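Local coordinates for protein papain-like protease (Human betacoronavirus 2c EMC/2012, PDB 4RNA) that acts as a cysteine protease of the coronavirus papain-like family, probably cleaving the viral polyprotein and, as in relatives, removing ubiquitin and ubiquitin-like modifiers from host proteins, at residues Lys102-Lys107 / Lys141-Asp146; Ala117-Leu122 / Ala152-Tyr157; Lys126-Val131 / His137-His142; Gly158-Gly163 / Ala168-His173. All blocks are in the same frame, centred on the assembly; numbering follows the deposited sequence. Where two conformers were deposited one is given.

Interaction 1. Residues Lys102-Lys107 / Lys141-Asp146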
# COMPACT_ATOMS: atom_id res chain seq x y z
N LYS A 102 -14.03 18.02 23.74
CA LYS A 102 -14.78 17.37 22.63
C LYS A 102 -13.89 17.06 21.39
O LYS A 102 -14.36 16.59 20.39
CB LYS A 102 -16.07 18.09 22.30
CG LYS A 102 -17.07 18.04 23.46
CD LYS A 102 -18.51 18.22 23.00
CE LYS A 102 -19.47 18.38 24.20
NZ LYS A 102 -19.37 17.21 25.13
N VAL A 103 -12.60 17.27 21.49
CA VAL A 103 -11.78 16.93 20.36
C VAL A 103 -11.09 15.61 20.68
O VAL A 103 -10.35 15.56 21.67
CB VAL A 103 -10.75 18.08 20.06
CG1 VAL A 103 -9.69 17.59 19.08
CG2 VAL A 103 -11.48 19.36 19.58
N ARG A 104 -11.29 14.61 19.80
CA ARG A 104 -10.70 13.24 19.89
C ARG A 104 -9.28 13.17 19.35
O ARG A 104 -9.03 13.55 18.19
CB ARG A 104 -11.48 12.20 19.06
CG ARG A 104 -12.85 11.78 19.57
CD ARG A 104 -13.44 10.65 18.73
NE ARG A 104 -13.55 10.97 17.30
CZ ARG A 104 -14.44 11.80 16.78
NH1 ARG A 104 -15.34 12.41 17.54
NH2 ARG A 104 -14.44 12.00 15.47
N SER A 105 -8.36 12.65 20.16
CA SER A 105 -6.99 12.48 19.72
C SER A 105 -6.49 11.08 20.16
O SER A 105 -6.91 10.56 21.19
CB SER A 105 -6.14 13.52 20.44
OG SER A 105 -4.87 13.59 19.88
N LEU A 106 -5.57 10.51 19.41
CA LEU A 106 -5.04 9.16 19.63
C LEU A 106 -3.78 9.28 20.50
O LEU A 106 -2.88 10.01 20.15
CB LEU A 106 -4.66 8.57 18.28
CG LEU A 106 -3.97 7.21 18.35
CD1 LEU A 106 -4.84 6.23 19.11
CD2 LEU A 106 -3.55 6.73 16.95
N LYS A 107 -3.73 8.60 21.63
CA LYS A 107 -2.53 8.70 22.48
C LYS A 107 -1.32 8.06 21.77
O LYS A 107 -1.50 7.08 21.03
CB LYS A 107 -2.78 8.02 23.83
CG LYS A 107 -3.47 8.91 24.85
CD LYS A 107 -3.72 8.18 26.18
CE LYS A 107 -2.54 7.35 26.64
NZ LYS A 107 -1.31 8.17 26.80
N LYS A 141 -18.85 4.20 13.34
CA LYS A 141 -18.56 3.71 14.69
C LYS A 141 -17.53 4.62 15.33
O LYS A 141 -17.59 4.87 16.57
CB LYS A 141 -18.02 2.26 14.70
CG LYS A 141 -19.02 1.18 14.35
CD LYS A 141 -18.68 -0.05 15.15
CE LYS A 141 -17.64 -0.89 14.45
NZ LYS A 141 -17.15 -1.98 15.35
N HIS A 142 -16.53 5.04 14.53
CA HIS A 142 -15.49 5.92 15.03
C HIS A 142 -16.16 7.23 15.46
O HIS A 142 -15.89 7.76 16.51
CB HIS A 142 -14.38 6.17 13.95
CG HIS A 142 -13.54 7.45 14.18
ND1 HIS A 142 -12.60 7.54 15.15
CD2 HIS A 142 -13.59 8.70 13.55
CE1 HIS A 142 -12.07 8.78 15.14
NE2 HIS A 142 -12.68 9.49 14.16
N LYS A 143 -17.04 7.76 14.63
CA LYS A 143 -17.71 9.06 14.98
C LYS A 143 -18.50 8.90 16.28
O LYS A 143 -18.60 9.83 17.06
CB LYS A 143 -18.68 9.51 13.90
CG LYS A 143 -18.09 10.01 12.58
CD LYS A 143 -17.11 11.16 12.78
CE LYS A 143 -16.88 11.91 11.48
NZ LYS A 143 -16.03 13.10 11.73
N GLY A 144 -19.08 7.72 16.47
CA GLY A 144 -19.80 7.34 17.69
C GLY A 144 -18.91 7.01 18.86
O GLY A 144 -19.40 6.62 19.91
N GLY A 145 -17.61 7.14 18.74
CA GLY A 145 -16.76 6.87 19.93
C GLY A 145 -16.13 5.49 20.02
O GLY A 145 -15.50 5.15 21.02
N ASP A 146 -16.21 4.71 18.93
CA ASP A 146 -15.62 3.35 18.95
C ASP A 146 -14.66 3.24 17.73
O ASP A 146 -15.07 2.99 16.63
CB ASP A 146 -16.79 2.35 18.86
CG ASP A 146 -16.33 0.90 18.75
OD1 ASP A 146 -15.18 0.55 19.08
OD2 ASP A 146 -17.18 0.09 18.32

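Interaction 2. Residues Ala117-Leu122 / Ala152-Tyr157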
# COMPACT_ATOMS: atom_id res chain seq x y z
N ALA A 117 -2.42 12.30 13.32
CA ALA A 117 -2.47 13.35 12.27
C ALA A 117 -3.51 12.98 11.22
O ALA A 117 -4.37 13.80 10.89
CB ALA A 117 -1.11 13.54 11.61
N VAL A 118 -3.49 11.74 10.76
CA VAL A 118 -4.48 11.35 9.77
C VAL A 118 -5.93 11.43 10.29
O VAL A 118 -6.80 11.98 9.62
CB VAL A 118 -4.22 9.89 9.29
CG1 VAL A 118 -5.43 9.35 8.51
CG2 VAL A 118 -2.98 9.84 8.45
N ILE A 119 -6.19 10.82 11.45
CA ILE A 119 -7.56 10.72 11.97
C ILE A 119 -8.16 12.10 12.36
O ILE A 119 -9.29 12.45 12.00
CB ILE A 119 -7.61 9.70 13.18
CG1 ILE A 119 -7.39 8.26 12.67
CG2 ILE A 119 -8.93 9.76 13.95
CD1 ILE A 119 -6.78 7.41 13.77
N MET A 120 -7.37 12.92 13.02
CA MET A 120 -7.80 14.30 13.39
C MET A 120 -8.03 15.18 12.19
O MET A 120 -8.87 16.05 12.30
CB MET A 120 -6.75 14.97 14.28
CG MET A 120 -6.71 14.23 15.59
SD MET A 120 -5.79 15.13 16.88
CE MET A 120 -6.98 16.42 17.19
N THR A 121 -7.33 14.92 11.07
CA THR A 121 -7.56 15.68 9.85
C THR A 121 -8.86 15.17 9.21
O THR A 121 -9.74 16.01 8.82
CB THR A 121 -6.39 15.54 8.85
OG1 THR A 121 -5.21 16.07 9.38
CG2 THR A 121 -6.70 16.32 7.51
N LEU A 122 -9.02 13.84 9.13
CA LEU A 122 -10.27 13.29 8.48
C LEU A 122 -11.50 13.69 9.28
O LEU A 122 -12.57 13.89 8.76
CB LEU A 122 -10.27 11.72 8.42
CG LEU A 122 -9.23 11.07 7.49
CD1 LEU A 122 -9.20 9.56 7.82
CD2 LEU A 122 -9.67 11.37 6.02
N ALA A 152 -7.83 0.18 12.54
CA ALA A 152 -7.24 -1.06 12.00
C ALA A 152 -7.45 -1.14 10.47
O ALA A 152 -6.58 -1.55 9.71
CB ALA A 152 -7.82 -2.31 12.70
N LEU A 153 -8.59 -0.67 10.01
CA LEU A 153 -8.79 -0.63 8.58
C LEU A 153 -7.88 0.36 7.80
O LEU A 153 -7.37 0.01 6.73
CB LEU A 153 -10.24 -0.32 8.28
CG LEU A 153 -11.25 -1.47 8.38
CD1 LEU A 153 -12.64 -0.93 8.07
CD2 LEU A 153 -10.95 -2.65 7.46
N ILE A 154 -7.71 1.59 8.31
CA ILE A 154 -6.79 2.54 7.72
C ILE A 154 -5.43 1.88 7.65
O ILE A 154 -4.78 1.95 6.61
CB ILE A 154 -6.73 3.87 8.54
CG1 ILE A 154 -8.00 4.67 8.37
CG2 ILE A 154 -5.49 4.70 8.20
CD1 ILE A 154 -7.90 5.92 9.24
N MET A 155 -4.97 1.27 8.74
CA MET A 155 -3.69 0.59 8.72
C MET A 155 -3.60 -0.58 7.68
O MET A 155 -2.56 -0.74 6.99
CB MET A 155 -3.36 0.11 10.14
CG MET A 155 -3.01 1.27 11.01
SD MET A 155 -2.73 0.66 12.67
CE MET A 155 -0.96 0.35 12.55
N ALA A 156 -4.69 -1.35 7.54
CA ALA A 156 -4.73 -2.49 6.62
C ALA A 156 -4.71 -2.00 5.19
O ALA A 156 -3.82 -2.41 4.40
CB ALA A 156 -5.93 -3.41 6.92
N TYR A 157 -5.62 -1.07 4.88
CA TYR A 157 -5.66 -0.49 3.54
C TYR A 157 -4.36 0.31 3.24
O TYR A 157 -3.93 0.37 2.10
CB TYR A 157 -6.86 0.44 3.40
CG TYR A 157 -8.18 -0.28 3.19
CD1 TYR A 157 -8.40 -1.08 2.04
CD2 TYR A 157 -9.19 -0.19 4.15
CE1 TYR A 157 -9.61 -1.77 1.86
CE2 TYR A 157 -10.40 -0.89 4.00
CZ TYR A 157 -10.61 -1.65 2.84
OH TYR A 157 -11.78 -2.31 2.68

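Interaction 3. Residues Lys126-Val131 / His137-His142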
# COMPACT_ATOMS: atom_id res chain seq x y z
N LYS A 126 -16.13 17.61 5.72
CA LYS A 126 -17.55 17.55 5.67
C LYS A 126 -17.88 16.93 4.32
O LYS A 126 -17.06 16.96 3.38
CB LYS A 126 -18.16 18.96 5.81
CG LYS A 126 -17.96 19.59 7.21
CD LYS A 126 -18.41 18.67 8.37
CE LYS A 126 -17.47 18.73 9.58
NZ LYS A 126 -17.62 17.60 10.55
N ASP A 127 -19.06 16.37 4.22
CA ASP A 127 -19.59 15.93 2.92
C ASP A 127 -18.82 14.79 2.25
O ASP A 127 -18.89 14.67 1.02
CB ASP A 127 -19.70 17.11 1.94
CG ASP A 127 -20.65 18.17 2.44
OD1 ASP A 127 -21.83 17.82 2.69
OD2 ASP A 127 -20.21 19.33 2.64
N ILE A 128 -18.11 13.98 3.04
CA ILE A 128 -17.44 12.78 2.55
C ILE A 128 -18.13 11.52 3.07
O ILE A 128 -18.69 11.51 4.18
CB ILE A 128 -15.95 12.70 2.98
CG1 ILE A 128 -15.87 12.56 4.49
CG2 ILE A 128 -15.20 13.93 2.46
CD1 ILE A 128 -14.44 12.31 5.00
N LYS A 129 -18.11 10.51 2.21
CA LYS A 129 -18.61 9.17 2.49
C LYS A 129 -17.63 8.17 1.82
O LYS A 129 -17.12 8.45 0.75
CB LYS A 129 -20.00 8.99 1.88
CG LYS A 129 -20.72 7.73 2.34
CD LYS A 129 -22.05 7.48 1.63
CE LYS A 129 -21.88 7.24 0.13
NZ LYS A 129 -21.57 8.53 -0.54
N PHE A 130 -17.41 7.03 2.47
CA PHE A 130 -16.52 6.01 1.94
C PHE A 130 -17.29 5.11 1.02
O PHE A 130 -18.41 4.72 1.34
CB PHE A 130 -15.83 5.24 3.08
CG PHE A 130 -14.79 6.05 3.76
CD1 PHE A 130 -13.58 6.32 3.10
CD2 PHE A 130 -15.01 6.61 5.03
CE1 PHE A 130 -12.62 7.13 3.70
CE2 PHE A 130 -14.06 7.42 5.63
CZ PHE A 130 -12.87 7.69 4.96
N VAL A 131 -16.72 4.81 -0.14
CA VAL A 131 -17.44 4.01 -1.13
C VAL A 131 -17.29 2.54 -0.74
O VAL A 131 -18.02 1.71 -1.21
CB VAL A 131 -16.99 4.25 -2.59
CG1 VAL A 131 -17.11 5.72 -2.94
CG2 VAL A 131 -15.57 3.74 -2.84
N HIS A 137 -18.84 1.96 7.48
CA HIS A 137 -19.45 1.48 8.70
C HIS A 137 -18.46 1.76 9.81
O HIS A 137 -18.83 2.28 10.87
CB HIS A 137 -19.85 0.00 8.56
CG HIS A 137 -20.44 -0.57 9.81
ND1 HIS A 137 -19.69 -1.17 10.75
CD2 HIS A 137 -21.75 -0.58 10.28
CE1 HIS A 137 -20.48 -1.57 11.77
NE2 HIS A 137 -21.74 -1.20 11.49
N ALA A 138 -17.19 1.49 9.58
CA ALA A 138 -16.22 1.76 10.70
C ALA A 138 -16.07 3.26 11.07
O ALA A 138 -15.66 3.61 12.24
CB ALA A 138 -14.82 1.20 10.34
N PHE A 139 -16.13 4.09 10.04
CA PHE A 139 -16.06 5.55 10.13
C PHE A 139 -17.22 6.03 11.04
O PHE A 139 -16.98 6.78 11.98
CB PHE A 139 -16.25 6.21 8.77
CG PHE A 139 -15.86 7.67 8.75
CD1 PHE A 139 -14.81 8.13 9.58
CD2 PHE A 139 -16.52 8.56 7.92
CE1 PHE A 139 -14.45 9.50 9.56
CE2 PHE A 139 -16.14 9.92 7.88
CZ PHE A 139 -15.13 10.38 8.68
N MET A 140 -18.45 5.59 10.75
CA MET A 140 -19.62 5.85 11.68
C MET A 140 -19.40 5.40 13.14
O MET A 140 -19.70 6.18 14.07
CB MET A 140 -20.91 5.27 11.12
CG MET A 140 -21.18 5.82 9.73
SD MET A 140 -21.38 7.65 9.71
CE MET A 140 -19.79 8.42 9.42
N LYS A 141 -18.85 4.20 13.34
CA LYS A 141 -18.56 3.71 14.69
C LYS A 141 -17.53 4.62 15.33
O LYS A 141 -17.59 4.87 16.57
CB LYS A 141 -18.02 2.26 14.70
CG LYS A 141 -19.02 1.18 14.35
CD LYS A 141 -18.68 -0.05 15.15
CE LYS A 141 -17.64 -0.89 14.45
NZ LYS A 141 -17.15 -1.98 15.35
N HIS A 142 -16.53 5.04 14.53
CA HIS A 142 -15.49 5.92 15.03
C HIS A 142 -16.16 7.23 15.46
O HIS A 142 -15.89 7.76 16.51
CB HIS A 142 -14.38 6.17 13.95
CG HIS A 142 -13.54 7.45 14.18
ND1 HIS A 142 -12.60 7.54 15.15
CD2 HIS A 142 -13.59 8.70 13.55
CE1 HIS A 142 -12.07 8.78 15.14
NE2 HIS A 142 -12.68 9.49 14.16

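Interaction 4. Residues Gly158-Gly163 / Ala168-His173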
# COMPACT_ATOMS: atom_id res chain seq x y z
N GLY A 158 -3.70 0.85 4.28
CA GLY A 158 -2.52 1.72 4.09
C GLY A 158 -1.20 0.94 4.11
O GLY A 158 -0.13 1.47 3.83
N ASN A 159 -1.29 -0.34 4.42
CA ASN A 159 -0.19 -1.24 4.49
C ASN A 159 0.76 -0.79 5.51
O ASN A 159 1.95 -0.85 5.26
CB ASN A 159 0.52 -1.33 3.14
CG ASN A 159 -0.31 -2.02 2.12
OD1 ASN A 159 -0.84 -3.09 2.37
ND2 ASN A 159 -0.44 -1.42 0.95
N CYS A 160 0.23 -0.33 6.64
CA CYS A 160 1.04 0.07 7.80
C CYS A 160 1.41 -1.17 8.57
O CYS A 160 0.61 -2.11 8.71
CB CYS A 160 0.29 1.10 8.68
SG CYS A 160 -0.44 2.41 7.65
N THR A 161 2.62 -1.15 9.10
CA THR A 161 3.15 -2.28 9.84
C THR A 161 3.06 -1.75 11.24
O THR A 161 3.53 -0.65 11.52
CB THR A 161 4.65 -2.58 9.46
OG1 THR A 161 4.81 -2.66 8.02
CG2 THR A 161 5.10 -3.84 10.05
N PHE A 162 2.37 -2.49 12.10
CA PHE A 162 2.20 -2.13 13.46
C PHE A 162 3.57 -1.87 14.09
O PHE A 162 4.47 -2.73 14.02
CB PHE A 162 1.45 -3.24 14.21
CG PHE A 162 1.10 -2.87 15.62
CD1 PHE A 162 -0.04 -2.11 15.90
CD2 PHE A 162 1.90 -3.26 16.68
CE1 PHE A 162 -0.37 -1.78 17.20
CE2 PHE A 162 1.57 -2.91 17.98
CZ PHE A 162 0.45 -2.17 18.24
N GLY A 163 3.72 -0.68 14.68
CA GLY A 163 4.91 -0.29 15.43
C GLY A 163 5.94 0.45 14.58
O GLY A 163 6.93 0.94 15.09
N ALA A 168 2.08 10.34 7.15
CA ALA A 168 0.70 10.85 7.30
C ALA A 168 0.11 11.38 6.01
O ALA A 168 -1.08 11.16 5.74
CB ALA A 168 0.60 11.93 8.39
N SER A 169 0.90 12.09 5.21
CA SER A 169 0.31 12.60 3.95
C SER A 169 -0.03 11.45 3.03
O SER A 169 -1.08 11.49 2.37
CB SER A 169 1.21 13.68 3.25
OG SER A 169 1.52 14.73 4.20
N ARG A 170 0.85 10.45 2.97
CA ARG A 170 0.58 9.28 2.09
C ARG A 170 -0.72 8.66 2.53
O ARG A 170 -1.59 8.39 1.72
CB ARG A 170 1.70 8.25 2.20
CG ARG A 170 1.50 6.98 1.34
CD ARG A 170 2.61 5.96 1.67
NE ARG A 170 2.32 5.19 2.88
CZ ARG A 170 1.35 4.27 3.03
NH1 ARG A 170 0.40 3.96 2.09
NH2 ARG A 170 1.28 3.70 4.18
N LEU A 171 -0.87 8.42 3.83
CA LEU A 171 -2.13 7.79 4.33
C LEU A 171 -3.37 8.58 4.12
O LEU A 171 -4.46 8.01 3.73
CB LEU A 171 -1.97 7.46 5.82
CG LEU A 171 -1.86 6.01 6.26
CD1 LEU A 171 -2.76 5.01 5.49
CD2 LEU A 171 -0.39 5.66 6.12
N LEU A 172 -3.30 9.91 4.34
CA LEU A 172 -4.49 10.72 4.05
C LEU A 172 -4.91 10.55 2.66
O LEU A 172 -6.09 10.44 2.32
CB LEU A 172 -4.17 12.22 4.22
CG LEU A 172 -4.53 12.80 5.54
CD1 LEU A 172 -4.06 14.24 5.63
CD2 LEU A 172 -6.04 12.68 5.70
N HIS A 173 -3.93 10.55 1.76
CA HIS A 173 -4.34 10.48 0.38
C HIS A 173 -4.85 9.12 -0.01
O HIS A 173 -5.84 9.01 -0.72
CB HIS A 173 -3.26 11.14 -0.57
CG HIS A 173 -3.12 12.67 -0.37
ND1 HIS A 173 -3.60 13.59 -1.26
CD2 HIS A 173 -2.57 13.42 0.69
CE1 HIS A 173 -3.36 14.85 -0.79
NE2 HIS A 173 -2.73 14.74 0.40

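Interaction 1. Residues Lys102-Lys107 / Lys141-Asp146
Arg104 and His142 carry the polar side of this contact. The guanidinium of Arg104 stands nearly upright to the imidazole, the two planes 83° apart, and its NH2 lies 3.3 Å from His142 NE2, approaching the ring obliquely. Arg104 NE is almost as near, 3.4 Å from His142 CE1. Both residues are tied to the same third group: Asp123 makes a salt bridge with Arg104 NH2 and a hydrogen bond with His142 NE2, while His142 ND1 is hydrogen-bonded to Ser147 OG. The shared carboxylate probably explains why two basic groups can lie so close, and an arginine suits the place because it is long enough to reach that acid from the loop beside strand 105-106. A bend at chi3 (-57°) swings its head group toward the helix.

Segment 141-146 holds the last turn of helix 133-143 and the loop after it, closed by a Schellman motif in which Gly145 takes a positive phi of 98°. Asp146 N donates to Lys141 O at 2.7 Å, and Gly145 N to His142 O at 2.9 Å. Glycine tolerates such a phi with little strain, having no CB to meet the preceding carbonyl oxygen.

The aliphatic chain of Lys143 adds a looser van der Waals contact, its CD 3.9 Å from Arg104 NH2, the two chains crossing at about a right angle. Lys143 NZ reaches Asp123 only by a long, weak ion pair.

Interaction 2. Residues Ala117-Leu122 / Ala152-Tyr157
Ile154 meets helix 117-122 through a single methyl group, its CD1. That carbon lies 4.1 Å from Leu122 CD1, 4.2 Å from Ile119 CG1 and 4.3 Å from Val118 CG1, so one branch of one residue touches three side chains of the facing helix. Leu122 and Ile154 reach toward each other tip to tip, whereas Ile119 comes at the isoleucine on a slant. In Ile154 the long branch has CG1 anti to the carbonyl carbon (chi1 -72°), and with chi2 also extended at 177° it carries CD1 outward from its helix. Isoleucine suits this place: its unbranched arm spans the distance while CG2 stays close to the backbone.

Beyond this cluster the pairing is loose. The axes of the short segments come no nearer than 12.1 Å, and the closest CA atoms, those of Ile119 and Ile154, are 9.3 Å apart. Yet the contact has no solvent side, for all four touching residues are buried. Other helices complete the packing round the three side chains: Leu171 of helix 168-176 on Val118, Leu172 of the same helix on Leu122, and His142 of helix 133-143 on Ile119. Away from the contact, Thr121 OG1 donates to Ala117 O at 2.9 Å and is also hydrogen-bonded to Asn269 ND2, while Thr121 N reaches the same carbonyl oxygen from the opposite face of its plane.

With the axes of the two short segments turned 115° from one another and bridged by aliphatic side chains, the arrangement belongs to the hydrophobic core of the helical thumb subdomain found in coronavirus papain-like proteases.

Interaction 3. Residues Lys126-Val131 / His137-His142
Phe130 drives the edge of its ring into the face of Phe139. The planes stand at 83°, close to perpendicular, and the centroids are 5.2 Å apart: a T-shaped (edge-to-face) pair. Phe130 CE2 makes the closest approach, 3.5 Å from Phe139 CD2, sitting over the face of Phe139 but displaced toward its rim. Seen from Phe130, Phe139 CG lies in the plane of the ring at its edge. The geometry sets the slightly positive ring hydrogens of one phenylalanine against the pi cloud of the other, a favourable arrangement for two aromatic groups that are both buried. In Phe139, CG is anti to the backbone N (chi1 -166°), which carries the ring from the helix toward the strand.

The pair fastens strand 128-130 to helix 133-143, which follows it almost at once in the chain. The strand is also one half of a two-stranded antiparallel sheet with strand 179-181, on which Ala179 touches Phe130. Aromatic residues suit this junction because they are large enough to bridge backbones that remain well apart, the CA atoms of Phe130 and Phe139 being 8.2 Å from each other.

Ile128, two residues earlier on the strand, adds an aliphatic contact. Its CD1 lies 4.1 Å from Phe139 CE2, oblique to the ring, and the two side chains cross at about a right angle. Chi1 of 65° places Ile128 CG1 between the backbone N and the carbonyl carbon, while the extended chi2 sends CD1 on toward the aromatic ring. Phe150 of helix 148-158 stacks on Phe139, extending the aromatic cluster to a third element.

Interaction 4. Residues Gly158-Gly163 / Ala168-His173
Gly158 O is gripped by two nitrogens of Arg170. NH2 donates to it at 2.7 Å with an N-H...O angle of 146°, and NH1 adds a weak bond at 3.1 Å. The NH2 donor is tilted 24° from the carbonyl plane. A bend at chi3 (82°) turns the guanidinium of Arg170 toward this oxygen, and Asp166 forms a salt bridge with the same NH2, thereby helping to fix the head group. Arginine suits the place because its several N-H groups can serve the carbonyl and the acid together. Asn159 and Arg170 each also pack against the second subunit, on that chain's Arg170 and Asn159 respectively.

Glycine fits equally well at 158: Leu171 CD1 lies 3.6 Å from Gly158 CA, filling the space where a CB would stand. The other methyl, Leu171 CD2, packs at 3.6 Å on Cys160 SG, a small apolar partner. Between Gly158 and Cys160, Asn159 takes a positive phi in the Schellman motif that ends helix 148-158.

Helix 168-176 is thus held against the end of helix 148-158 and the loop leaving it, while its Leu171 faces helix 115-122 and its His173 packs on strand 210-212.

How the interactions relate
Interactions 2 and 4 form the deepest pair, their centres about 7 Å apart: a probable hydrogen bond of 2.8 Å joins Met155 O to Cys160 N, and both involve helix 148-158 or its end. Interaction 2 is purely aliphatic, whereas interaction 4 adds a buried arginine-carbonyl grip where a helix stops. Interactions 1 and 3 both draw on helix 133-143, interaction 3 through Phe139 in a buried aromatic clasp toward strand 128-130, interaction 1 through His142 and Lys143 at its C-terminal end. Interaction 1, polar and only partly buried, lies nearest the surface. Leu153 CD1, 3.8 Å from Ala138 CB, joins interactions 2 and 3.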